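Long-range contacts in pilin, type IV (Thermus thermophilus, PDB 4BHR), which probably serves as a pilin or pilin-like subunit in type IV pilus assembly, seen here as its soluble domain without the N-terminal membrane helix: residues Y10-A15 against V75-S80; A17-R22 against V59-T64. One frame throughout, in Å; residues are numbered along the deposited sequence.

Contact 1: residues Y10-A15 against V75-S80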
ATOM      1  N   TYR A  10      -6.297  -0.194   6.982  1.00 18.90           N
ATOM      2  CA  TYR A  10      -5.349   0.850   6.648  1.00 18.54           C
ATOM      3  C   TYR A  10      -4.614   0.533   5.334  1.00 18.80           C
ATOM      4  O   TYR A  10      -4.469   1.406   4.500  1.00 17.86           O
ATOM      5  CB  TYR A  10      -4.330   1.027   7.761  1.00 19.55           C
ATOM      6  CG  TYR A  10      -3.304   2.122   7.479  1.00 18.34           C
ATOM      7  CD1 TYR A  10      -3.664   3.464   7.498  1.00 17.65           C
ATOM      8  CD2 TYR A  10      -1.985   1.803   7.185  1.00 17.49           C
ATOM      9  CE1 TYR A  10      -2.734   4.455   7.266  1.00 18.48           C
ATOM     10  CE2 TYR A  10      -1.044   2.802   6.934  1.00 18.08           C
ATOM     11  CZ  TYR A  10      -1.417   4.125   6.998  1.00 18.29           C
ATOM     12  OH  TYR A  10      -0.493   5.112   6.761  1.00 18.05           O
ATOM     13  N   VAL A  11      -4.152  -0.705   5.179  1.00 18.55           N
ATOM     14  CA  VAL A  11      -3.452  -1.113   3.957  1.00 16.64           C
ATOM     15  C   VAL A  11      -4.313  -0.929   2.710  1.00 17.41           C
ATOM     16  O   VAL A  11      -3.846  -0.385   1.678  1.00 15.99           O
ATOM     17  CB  VAL A  11      -2.880  -2.543   4.086  1.00 17.99           C
ATOM     18  CG1 VAL A  11      -2.620  -3.171   2.749  1.00 17.95           C
ATOM     19  CG2 VAL A  11      -1.652  -2.524   5.012  1.00 16.56           C
ATOM     20  N   ARG A  12      -5.597  -1.306   2.807  1.00 16.15           N
ATOM     21  CA  ARG A  12      -6.474  -1.226   1.670  1.00 18.19           C
ATOM     22  C   ARG A  12      -6.779   0.236   1.368  1.00 16.69           C
ATOM     23  O   ARG A  12      -6.868   0.623   0.204  1.00 17.12           O
ATOM     24  CB  ARG A  12      -7.756  -2.027   1.912  1.00 19.83           C
ATOM     25  CG  ARG A  12      -8.660  -2.129   0.670  1.00 23.31           C
ATOM     26  CD  ARG A  12      -7.969  -2.855  -0.456  1.00 22.39           C
ATOM     27  NE  ARG A  12      -8.712  -2.900  -1.732  1.00 23.97           N
ATOM     28  CZ  ARG A  12      -8.685  -1.927  -2.626  1.00 24.77           C
ATOM     29  NH1 ARG A  12      -8.027  -0.791  -2.372  1.00 24.89           N
ATOM     30  NH2 ARG A  12      -9.348  -2.067  -3.756  1.00 26.06           N
ATOM     31  N   ASN A  13      -6.952   1.045   2.425  1.00 16.65           N
ATOM     32  CA  ASN A  13      -7.210   2.443   2.251  1.00 17.79           C
ATOM     33  C   ASN A  13      -5.991   3.193   1.656  1.00 15.98           C
ATOM     34  O   ASN A  13      -6.141   4.089   0.815  1.00 16.87           O
ATOM     35  CB  ASN A  13      -7.703   3.072   3.567  1.00 19.09           C
ATOM     36  CG  ASN A  13      -9.052   2.485   4.044  1.00 23.61           C
ATOM     37  OD1 ASN A  13      -9.884   1.968   3.263  1.00 23.55           O
ATOM     38  ND2 ASN A  13      -9.262   2.547   5.355  1.00 28.99           N
ATOM     39  N   VAL A  14      -4.780   2.776   2.035  1.00 15.06           N
ATOM     40  CA  VAL A  14      -3.563   3.312   1.421  1.00 14.09           C
ATOM     41  C   VAL A  14      -3.556   2.978  -0.057  1.00 13.86           C
ATOM     42  O   VAL A  14      -3.231   3.815  -0.910  1.00 13.17           O
ATOM     43  CB  VAL A  14      -2.289   2.794   2.112  1.00 13.59           C
ATOM     44  CG1 VAL A  14      -1.043   3.107   1.272  1.00 14.47           C
ATOM     45  CG2 VAL A  14      -2.132   3.404   3.486  1.00 15.17           C
ATOM     46  N   ALA A  15      -3.892   1.740  -0.379  1.00 14.62           N
ATOM     47  CA  ALA A  15      -3.947   1.348  -1.799  1.00 14.53           C
ATOM     48  C   ALA A  15      -4.943   2.176  -2.627  1.00 16.55           C
ATOM     49  O   ALA A  15      -4.603   2.657  -3.698  1.00 16.28           O
ATOM     50  CB  ALA A  15      -4.239  -0.155  -1.924  1.00 14.67           C
ATOM     51  N   VAL A  75       1.059  -7.665   6.522  1.00 19.37           N
ATOM     52  CA  VAL A  75      -0.039  -7.802   5.626  1.00 17.74           C
ATOM     53  C   VAL A  75       0.287  -6.907   4.422  1.00 16.26           C
ATOM     54  O   VAL A  75       0.897  -5.852   4.597  1.00 17.59           O
ATOM     55  CB  VAL A  75      -1.359  -7.403   6.276  1.00 20.01           C
ATOM     56  CG1 VAL A  75      -1.230  -6.067   7.029  1.00 21.33           C
ATOM     57  CG2 VAL A  75      -2.498  -7.428   5.255  1.00 20.33           C
ATOM     58  N   SER A  76      -0.065  -7.402   3.264  1.00 16.56           N
ATOM     59  CA  SER A  76       0.272  -6.812   1.945  1.00 18.26           C
ATOM     60  C   SER A  76      -0.904  -6.716   1.083  1.00 17.19           C
ATOM     61  O   SER A  76      -1.821  -7.499   1.234  1.00 17.67           O
ATOM     62  CB  SER A  76       1.166  -7.791   1.193  1.00 19.70           C
ATOM     63  OG  SER A  76       2.347  -7.150   1.153  1.00 27.86           O
ATOM     64  N   PHE A  77      -0.930  -5.731   0.178  1.00 16.21           N
ATOM     65  CA  PHE A  77      -1.979  -5.692  -0.816  1.00 15.83           C
ATOM     66  C   PHE A  77      -1.321  -5.391  -2.151  1.00 17.07           C
ATOM     67  O   PHE A  77      -0.538  -4.467  -2.242  1.00 16.49           O
ATOM     68  CB  PHE A  77      -3.058  -4.638  -0.488  1.00 16.96           C
ATOM     69  CG  PHE A  77      -4.087  -4.527  -1.555  1.00 18.80           C
ATOM     70  CD1 PHE A  77      -3.871  -3.674  -2.651  1.00 20.14           C
ATOM     71  CD2 PHE A  77      -5.284  -5.236  -1.467  1.00 20.48           C
ATOM     72  CE1 PHE A  77      -4.852  -3.543  -3.633  1.00 20.90           C
ATOM     73  CE2 PHE A  77      -6.257  -5.100  -2.419  1.00 21.52           C
ATOM     74  CZ  PHE A  77      -6.023  -4.258  -3.523  1.00 21.49           C
ATOM     75  N   ASP A  78      -1.601  -6.202  -3.167  1.00 15.84           N
ATOM     76  CA  ASP A  78      -0.921  -6.100  -4.498  1.00 17.64           C
ATOM     77  C   ASP A  78      -1.951  -5.690  -5.502  1.00 17.35           C
ATOM     78  O   ASP A  78      -2.953  -6.376  -5.678  1.00 19.17           O
ATOM     79  CB  ASP A  78      -0.327  -7.490  -4.856  1.00 19.49           C
ATOM     80  CG  ASP A  78       0.429  -7.496  -6.192  1.00 21.60           C
ATOM     81  OD1 ASP A  78       0.334  -6.506  -6.950  1.00 20.44           O
ATOM     82  OD2 ASP A  78       1.130  -8.498  -6.461  1.00 23.68           O
ATOM     83  N   SER A  79      -1.820  -4.466  -6.064  1.00 17.77           N
ATOM     84  CA  SER A  79      -2.887  -3.952  -6.921  1.00 15.70           C
ATOM     85  C   SER A  79      -3.006  -4.756  -8.184  1.00 16.69           C
ATOM     86  O   SER A  79      -4.007  -4.696  -8.868  1.00 16.92           O
ATOM     87  CB  SER A  79      -2.622  -2.495  -7.309  1.00 17.36           C
ATOM     88  OG  SER A  79      -1.482  -2.357  -8.131  1.00 16.38           O
ATOM     89  N   SER A  80      -1.961  -5.516  -8.487  1.00 16.40           N
ATOM     90  CA  SER A  80      -1.942  -6.283  -9.733  1.00 17.96           C
ATOM     91  C   SER A  80      -2.875  -7.487  -9.633  1.00 21.06           C
ATOM     92  O   SER A  80      -3.334  -7.985 -10.651  1.00 21.31           O
ATOM     93  CB  SER A  80      -0.521  -6.715 -10.109  1.00 18.49           C
ATOM     94  OG  SER A  80      -0.176  -7.925  -9.479  1.00 21.77           O
TER
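Phe77 lies with one ring face under the side chain of Arg12. The CD methylene of Arg12 sits 3.9 Å from the centroid of the Phe77 ring. It stands 29° off the ring normal, a CH-pi contact. The arginine chain bends at chi2 (62°), which lays its outer half along the ring. Its guanidinium stays near the ring rim, with NE 3.4 Å from CE2 of Phe77. The two planes are 32° apart, a tilted overlap. Ala15 CB comes against the same ring obliquely, 3.6 Å from Phe77 CD1. Cutting Arg12 back to an alanine removes CD and the guanidinium, and is likely to leave this face of Phe77 without its cover. The contact belongs to the pilin fold, in which the C-terminal half of the long N-terminal helix, here 6-20, packs on an antiparallel sheet. Segment 10-15 runs roughly parallel to strand 75-78, the axes 8.4 Å apart at closest approach. Val11 packs nearer the strand's start. Its CG1 lies 3.6 Å from Phe77 CB, and its CG2 meets Val75 CG1 at 4.1 Å. From strand 83-87, Phe84 touches Val11, Arg12 and Val75, and its ring meets that of Phe77 edge-to-face.

Contact 2: residues A17-R22 against V59-T64; sequences AVEAER and VNFTVT
Val18 sets CG1 squarely over one face of the Phe61 ring, 3.6 Å from its centroid and only 7° off the normal. This CH-pi contact is the tightly packed, buried part. With CG between the backbone N and carbonyl carbon (chi1 55°), Phe61 turns a ring face to the valine methyl. The other side of the contact is polar and partly exposed. There Arg22 reaches across to the loop before strand 61-67. Its NH1 and NH2 both donate to the backbone O of Val59, each at 2.8 Å. NH1 comes in the carbonyl plane, on a lone pair; NH2 is tilted out of it. Val59 O lies in the guanidinium plane, and both bonds are bent, near 144°. Glu19 holds the same guanidinium side-on. Arg22 NE meets Glu19 OE2 at 2.8 Å, and Arg22 NH2 meets Glu19 OE1 at 2.9 Å. This salt bridge probably fixes the rotation of the guanidinium. Glu19 OE1 lies at the edge of the Phe61 ring, 3.7 Å from CE2. Arg22 NH1 also donates to Gly27 O. The contact joins the end of helix 6-20 to the start of strand 61-67, with Val52 of neighbouring strand 47-54 touching both Val18 and Phe61.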
ATOM      1  N   ALA A  17      -5.818   5.265  -1.916  1.00 18.35           N
ATOM      2  CA  ALA A  17      -5.206   6.574  -2.002  1.00 17.82           C
ATOM      3  C   ALA A  17      -4.074   6.657  -3.028  1.00 17.94           C
ATOM      4  O   ALA A  17      -3.899   7.674  -3.694  1.00 19.08           O
ATOM      5  CB  ALA A  17      -4.736   7.030  -0.612  1.00 17.10           C
ATOM      6  N   VAL A  18      -3.282   5.596  -3.164  1.00 17.08           N
ATOM      7  CA  VAL A  18      -2.218   5.572  -4.158  1.00 15.84           C
ATOM      8  C   VAL A  18      -2.849   5.535  -5.549  1.00 15.78           C
ATOM      9  O   VAL A  18      -2.395   6.246  -6.440  1.00 16.49           O
ATOM     10  CB  VAL A  18      -1.316   4.293  -3.983  1.00 14.62           C
ATOM     11  CG1 VAL A  18      -0.337   4.159  -5.170  1.00 17.15           C
ATOM     12  CG2 VAL A  18      -0.593   4.256  -2.647  1.00 15.05           C
ATOM     13  N   GLU A  19      -3.899   4.731  -5.719  1.00 17.12           N
ATOM     14  CA  GLU A  19      -4.529   4.563  -7.024  1.00 19.53           C
ATOM     15  C   GLU A  19      -5.112   5.914  -7.466  1.00 21.64           C
ATOM     16  O   GLU A  19      -5.071   6.265  -8.653  1.00 20.85           O
ATOM     17  CB  GLU A  19      -5.575   3.450  -6.976  1.00 22.50           C
ATOM     18  CG  GLU A  19      -6.306   3.207  -8.278  1.00 24.51           C
ATOM     19  CD  GLU A  19      -5.376   2.819  -9.414  1.00 26.91           C
ATOM     20  OE1 GLU A  19      -4.467   1.973  -9.216  1.00 27.48           O
ATOM     21  OE2 GLU A  19      -5.568   3.366 -10.503  1.00 25.18           O
ATOM     22  N   ALA A  20      -5.580   6.680  -6.472  1.00 21.28           N
ATOM     23  CA  ALA A  20      -6.181   7.997  -6.697  1.00 22.49           C
ATOM     24  C   ALA A  20      -5.133   9.027  -7.151  1.00 24.07           C
ATOM     25  O   ALA A  20      -5.490  10.069  -7.740  1.00 24.06           O
ATOM     26  CB  ALA A  20      -6.897   8.451  -5.431  1.00 20.94           C
ATOM     27  N   GLU A  21      -3.846   8.742  -6.944  1.00 20.20           N
ATOM     28  CA  GLU A  21      -2.739   9.597  -7.392  1.00 21.73           C
ATOM     29  C   GLU A  21      -2.224   9.247  -8.803  1.00 20.68           C
ATOM     30  O   GLU A  21      -1.310   9.899  -9.307  1.00 22.78           O
ATOM     31  CB  GLU A  21      -1.571   9.555  -6.417  1.00 22.81           C
ATOM     32  CG  GLU A  21      -1.955  10.097  -5.051  1.00 25.31           C
ATOM     33  CD  GLU A  21      -2.386  11.541  -5.144  1.00 32.51           C
ATOM     34  OE1 GLU A  21      -1.665  12.362  -5.797  1.00 33.51           O
ATOM     35  OE2 GLU A  21      -3.456  11.854  -4.579  1.00 32.19           O
ATOM     36  N   ARG A  22      -2.792   8.206  -9.422  1.00 20.17           N
ATOM     37  CA  ARG A  22      -2.373   7.841 -10.780  1.00 20.57           C
ATOM     38  C   ARG A  22      -2.644   9.023 -11.721  1.00 21.67           C
ATOM     39  O   ARG A  22      -3.706   9.607 -11.626  1.00 24.66           O
ATOM     40  CB  ARG A  22      -3.133   6.607 -11.240  1.00 21.36           C
ATOM     41  CG  ARG A  22      -2.519   5.941 -12.458  1.00 22.76           C
ATOM     42  CD  ARG A  22      -3.320   4.701 -12.877  1.00 23.42           C
ATOM     43  NE  ARG A  22      -3.226   3.558 -11.944  1.00 21.85           N
ATOM     44  CZ  ARG A  22      -2.202   2.689 -11.902  1.00 21.65           C
ATOM     45  NH1 ARG A  22      -1.150   2.829 -12.732  1.00 20.74           N
ATOM     46  NH2 ARG A  22      -2.227   1.678 -11.022  1.00 20.56           N
ATOM     47  N   VAL A  59       3.050  -0.598 -13.720  1.00 18.85           N
ATOM     48  CA  VAL A  59       1.654  -0.150 -13.654  1.00 16.10           C
ATOM     49  C   VAL A  59       1.064  -0.280 -12.239  1.00 15.78           C
ATOM     50  O   VAL A  59       0.272   0.572 -11.797  1.00 15.90           O
ATOM     51  CB  VAL A  59       0.785  -0.957 -14.659  1.00 16.56           C
ATOM     52  CG1 VAL A  59      -0.699  -0.693 -14.468  1.00 18.95           C
ATOM     53  CG2 VAL A  59       1.206  -0.566 -16.092  1.00 17.67           C
ATOM     54  N   ASN A  60       1.385  -1.393 -11.598  1.00 15.64           N
ATOM     55  CA  ASN A  60       0.812  -1.752 -10.295  1.00 16.05           C
ATOM     56  C   ASN A  60       1.756  -1.485  -9.160  1.00 14.80           C
ATOM     57  O   ASN A  60       2.950  -1.153  -9.381  1.00 15.78           O
ATOM     58  CB  ASN A  60       0.394  -3.239 -10.364  1.00 15.98           C
ATOM     59  CG  ASN A  60      -0.862  -3.429 -11.153  1.00 15.94           C
ATOM     60  OD1 ASN A  60      -1.932  -2.961 -10.740  1.00 18.47           O
ATOM     61  ND2 ASN A  60      -0.775  -4.112 -12.332  1.00 15.87           N
ATOM     62  N   PHE A  61       1.237  -1.629  -7.935  1.00 13.46           N
ATOM     63  CA  PHE A  61       2.045  -1.326  -6.744  1.00 13.73           C
ATOM     64  C   PHE A  61       1.689  -2.316  -5.643  1.00 12.98           C
ATOM     65  O   PHE A  61       0.661  -3.004  -5.690  1.00 14.93           O
ATOM     66  CB  PHE A  61       1.791   0.129  -6.259  1.00 13.89           C
ATOM     67  CG  PHE A  61       0.323   0.416  -6.004  1.00 14.36           C
ATOM     68  CD1 PHE A  61      -0.208   0.166  -4.730  1.00 14.92           C
ATOM     69  CD2 PHE A  61      -0.520   0.907  -7.002  1.00 13.89           C
ATOM     70  CE1 PHE A  61      -1.577   0.374  -4.468  1.00 15.26           C
ATOM     71  CE2 PHE A  61      -1.872   1.109  -6.757  1.00 14.44           C
ATOM     72  CZ  PHE A  61      -2.407   0.852  -5.488  1.00 14.21           C
ATOM     73  N   THR A  62       2.509  -2.350  -4.634  1.00 13.55           N
ATOM     74  CA  THR A  62       2.266  -3.218  -3.451  1.00 14.69           C
ATOM     75  C   THR A  62       2.388  -2.358  -2.196  1.00 14.67           C
ATOM     76  O   THR A  62       3.353  -1.607  -2.017  1.00 13.98           O
ATOM     77  CB  THR A  62       3.285  -4.375  -3.365  1.00 16.54           C
ATOM     78  OG1 THR A  62       3.168  -5.204  -4.542  1.00 18.44           O
ATOM     79  CG2 THR A  62       3.007  -5.292  -2.112  1.00 17.34           C
ATOM     80  N   VAL A  63       1.411  -2.496  -1.299  1.00 13.24           N
ATOM     81  CA  VAL A  63       1.437  -1.805  -0.017  1.00 13.28           C
ATOM     82  C   VAL A  63       1.734  -2.851   1.024  1.00 14.92           C
ATOM     83  O   VAL A  63       1.046  -3.896   1.062  1.00 15.41           O
ATOM     84  CB  VAL A  63       0.020  -1.202   0.300  1.00 12.87           C
ATOM     85  CG1 VAL A  63       0.088  -0.405   1.614  1.00 13.69           C
ATOM     86  CG2 VAL A  63      -0.418  -0.299  -0.835  1.00 13.65           C
ATOM     87  N   THR A  64       2.739  -2.591   1.858  1.00 16.05           N
ATOM     88  CA  THR A  64       3.124  -3.574   2.870  1.00 17.23           C
ATOM     89  C   THR A  64       3.244  -2.973   4.259  1.00 15.12           C
ATOM     90  O   THR A  64       3.928  -1.985   4.443  1.00 16.72           O
ATOM     91  CB  THR A  64       4.480  -4.199   2.519  1.00 17.78           C
ATOM     92  OG1 THR A  64       4.403  -4.795   1.214  1.00 20.39           O
ATOM     93  CG2 THR A  64       4.787  -5.303   3.580  1.00 21.32           C
TER

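Both contacts hold helix 6-20 against the same antiparallel sheet, on the neighbouring strands 61-67 and 74-78. Contact 1 uses the middle of the helix and is the more buried. It has no hydrogen bond across it and relies on apolar and CH-pi packing. Contact 2 lies at the helix end, nearer the surface. To one aromatic contact it adds side-chain-to-backbone hydrogen bonds from an arginine that is itself held by a salt bridge within 17-22. Each has a phenylalanine and an arginine, used differently: Arg12 covers a ring, while Arg22 ties a loop. The two meet directly. Ser79 OG is a probable hydrogen-bond partner of Asn60 OD1 and Phe61 N, and Ala15 O packs against Phe61 CZ.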